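Local coordinates for protein subtilase cytotoxin subunit A (PDB 2IY9) that cleaves the host endoplasmic reticulum chaperone BiP as the serine protease subunit of the AB5 subtilase cytotoxin, at residues E164-S167 / R168-R171. Numbering follows the deposited sequence.
Sequences ELLS and RMGR
Glu164 and Arg168 pair one turn apart on the outer side of the amphipathic alpha-helix 160-172, a worked example of i to i+4 pairing in a helix flanking the parallel sheet of the subtilisin-like fold. Their charges face each other in a salt bridge, but OE1 of Glu164 and NH1 of Arg168 are modelled too close together, which leaves the exact geometry of the bridge doubtful. Farther along, Arg171 lays one face of its guanidinium over Ser167 O, which also accepts a hydrogen bond from Arg171 N at 3.0 Å. At the guanidinium's edge, in its plane, Arg171 NH2 donates to a water at 2.7 Å. That water in turn donates to Glu164 OE2 and Glu164 O, and so links carboxylate, helix backbone and the second arginine. Ser167 OG, hydrogen-bonded to Thr163 O, turns back along the helix, its chi1 of 62° placing OG between N and C.

The inner side is apolar. Leu165 reaches helix 125-134, while Leu166 and Met169 both touch Ile177 on strand 176-180. Met169 lies side by side with Leu166, pointing the same way, and at a slant to Leu165. It runs extended to its sulfur (chi2 -178°), then bends at chi3, bringing Met169 CE to 3.8 Å from Leu165 CD2 and into a tight 3.5 Å contact with Leu166 CD2.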
ATOM      1  N   GLU A 164       0.957 -20.296  -0.676  1.00 28.65           N
ATOM      2  CA  GLU A 164       1.720 -20.771  -1.833  1.00 28.54           C
ATOM      3  C   GLU A 164       2.174 -19.585  -2.706  1.00 27.89           C
ATOM      4  O   GLU A 164       3.353 -19.481  -3.073  1.00 27.88           O
ATOM      5  CB  GLU A 164       0.892 -21.772  -2.653  1.00 28.46           C
ATOM      6  CG  GLU A 164       1.704 -22.575  -3.688  1.00 30.53           C
ATOM      7  CD  GLU A 164       2.042 -21.781  -4.950  1.00 31.73           C
ATOM      8  OE1 GLU A 164       1.197 -20.970  -5.404  1.00 30.82           O
ATOM      9  OE2 GLU A 164       3.163 -21.960  -5.488  1.00 32.43           O
ATOM     10  N   LEU A 165       1.239 -18.690  -3.010  1.00 27.53           N
ATOM     11  CA  LEU A 165       1.508 -17.550  -3.901  1.00 26.96           C
ATOM     12  C   LEU A 165       2.548 -16.603  -3.309  1.00 25.89           C
ATOM     13  O   LEU A 165       3.466 -16.166  -4.002  1.00 25.52           O
ATOM     14  CB  LEU A 165       0.218 -16.781  -4.219  1.00 27.30           C
ATOM     15  CG  LEU A 165       0.418 -15.613  -5.195  1.00 28.66           C
ATOM     16  CD1 LEU A 165      -0.724 -15.473  -6.162  1.00 30.01           C
ATOM     17  CD2 LEU A 165       0.666 -14.306  -4.437  1.00 30.88           C
ATOM     18  N   LEU A 166       2.394 -16.277  -2.032  1.00 25.47           N
ATOM     19  CA  LEU A 166       3.286 -15.305  -1.398  1.00 25.16           C
ATOM     20  C   LEU A 166       4.696 -15.850  -1.201  1.00 25.47           C
ATOM     21  O   LEU A 166       5.677 -15.129  -1.407  1.00 24.90           O
ATOM     22  CB  LEU A 166       2.682 -14.792  -0.086  1.00 25.21           C
ATOM     23  CG  LEU A 166       1.344 -14.046  -0.277  1.00 24.20           C
ATOM     24  CD1 LEU A 166       0.640 -13.869   1.048  1.00 23.78           C
ATOM     25  CD2 LEU A 166       1.528 -12.690  -0.957  1.00 23.94           C
ATOM     26  N   SER A 167       4.812 -17.119  -0.809  1.00 25.75           N
ATOM     27  CA  SER A 167       6.152 -17.711  -0.652  1.00 26.05           C
ATOM     28  C   SER A 167       6.855 -17.815  -2.007  1.00 25.89           C
ATOM     29  O   SER A 167       8.056 -17.579  -2.092  1.00 25.04           O
ATOM     30  CB  SER A 167       6.110 -19.065   0.063  1.00 26.27           C
ATOM     31  OG  SER A 167       5.353 -20.002  -0.682  1.00 27.89           O
ATOM     32  N   ARG A 168       6.096 -18.121  -3.062  1.00 25.65           N
ATOM     33  CA  ARG A 168       6.623 -18.111  -4.439  1.00 26.45           C
ATOM     34  C   ARG A 168       7.071 -16.711  -4.882  1.00 25.66           C
ATOM     35  O   ARG A 168       8.182 -16.547  -5.399  1.00 25.79           O
ATOM     36  CB  ARG A 168       5.587 -18.676  -5.426  1.00 26.04           C
ATOM     37  CG  ARG A 168       6.096 -18.883  -6.862  1.00 27.31           C
ATOM     38  CD  ARG A 168       5.225 -19.899  -7.625  1.00 28.93           C
ATOM     39  NE  ARG A 168       3.985 -19.345  -8.182  1.00 35.75           N
ATOM     40  CZ  ARG A 168       2.853 -19.202  -7.504  1.00 37.69           C
ATOM     41  NH1 ARG A 168       2.804 -19.526  -6.226  1.00 41.01           N
ATOM     42  NH2 ARG A 168       1.770 -18.718  -8.089  1.00 40.47           N
ATOM     43  N   MET A 169       6.223 -15.700  -4.672  1.00 25.77           N
ATOM     44  CA  MET A 169       6.616 -14.319  -4.989  1.00 25.46           C
ATOM     45  C   MET A 169       7.874 -13.950  -4.205  1.00 24.65           C
ATOM     46  O   MET A 169       8.751 -13.276  -4.723  1.00 24.20           O
ATOM     47  CB  MET A 169       5.487 -13.325  -4.706  1.00 25.49           C
ATOM     48  CG  MET A 169       5.892 -11.837  -4.857  1.00 26.49           C
ATOM     49  SD  MET A 169       4.588 -10.642  -4.484  1.00 27.67           S
ATOM     50  CE  MET A 169       3.424 -11.746  -3.696  1.00 29.90           C
ATOM     51  N   GLY A 170       7.961 -14.422  -2.961  1.00 24.54           N
ATOM     52  CA  GLY A 170       9.137 -14.182  -2.121  1.00 24.31           C
ATOM     53  C   GLY A 170      10.398 -14.746  -2.750  1.00 24.81           C
ATOM     54  O   GLY A 170      11.413 -14.052  -2.867  1.00 24.40           O
ATOM     55  N   ARG A 171      10.322 -16.001  -3.176  1.00 25.14           N
ATOM     56  CA  ARG A 171      11.437 -16.645  -3.862  1.00 26.00           C
ATOM     57  C   ARG A 171      11.874 -15.896  -5.123  1.00 25.49           C
ATOM     58  O   ARG A 171      13.066 -15.763  -5.386  1.00 25.96           O
ATOM     59  CB  ARG A 171      11.106 -18.098  -4.169  1.00 26.08           C
ATOM     60  CG  ARG A 171      11.254 -18.994  -2.954  1.00 28.75           C
ATOM     61  CD  ARG A 171      11.091 -20.465  -3.300  1.00 32.17           C
ATOM     62  NE  ARG A 171       9.795 -20.776  -3.902  1.00 35.31           N
ATOM     63  CZ  ARG A 171       8.669 -20.998  -3.225  1.00 34.52           C
ATOM     64  NH1 ARG A 171       8.636 -20.921  -1.899  1.00 36.01           N
ATOM     65  NH2 ARG A 171       7.565 -21.288  -3.887  1.00 35.79           N
TER
HETATM   66  O   HOH W   1       4.928 -21.772  -3.439  1.00 36.55           O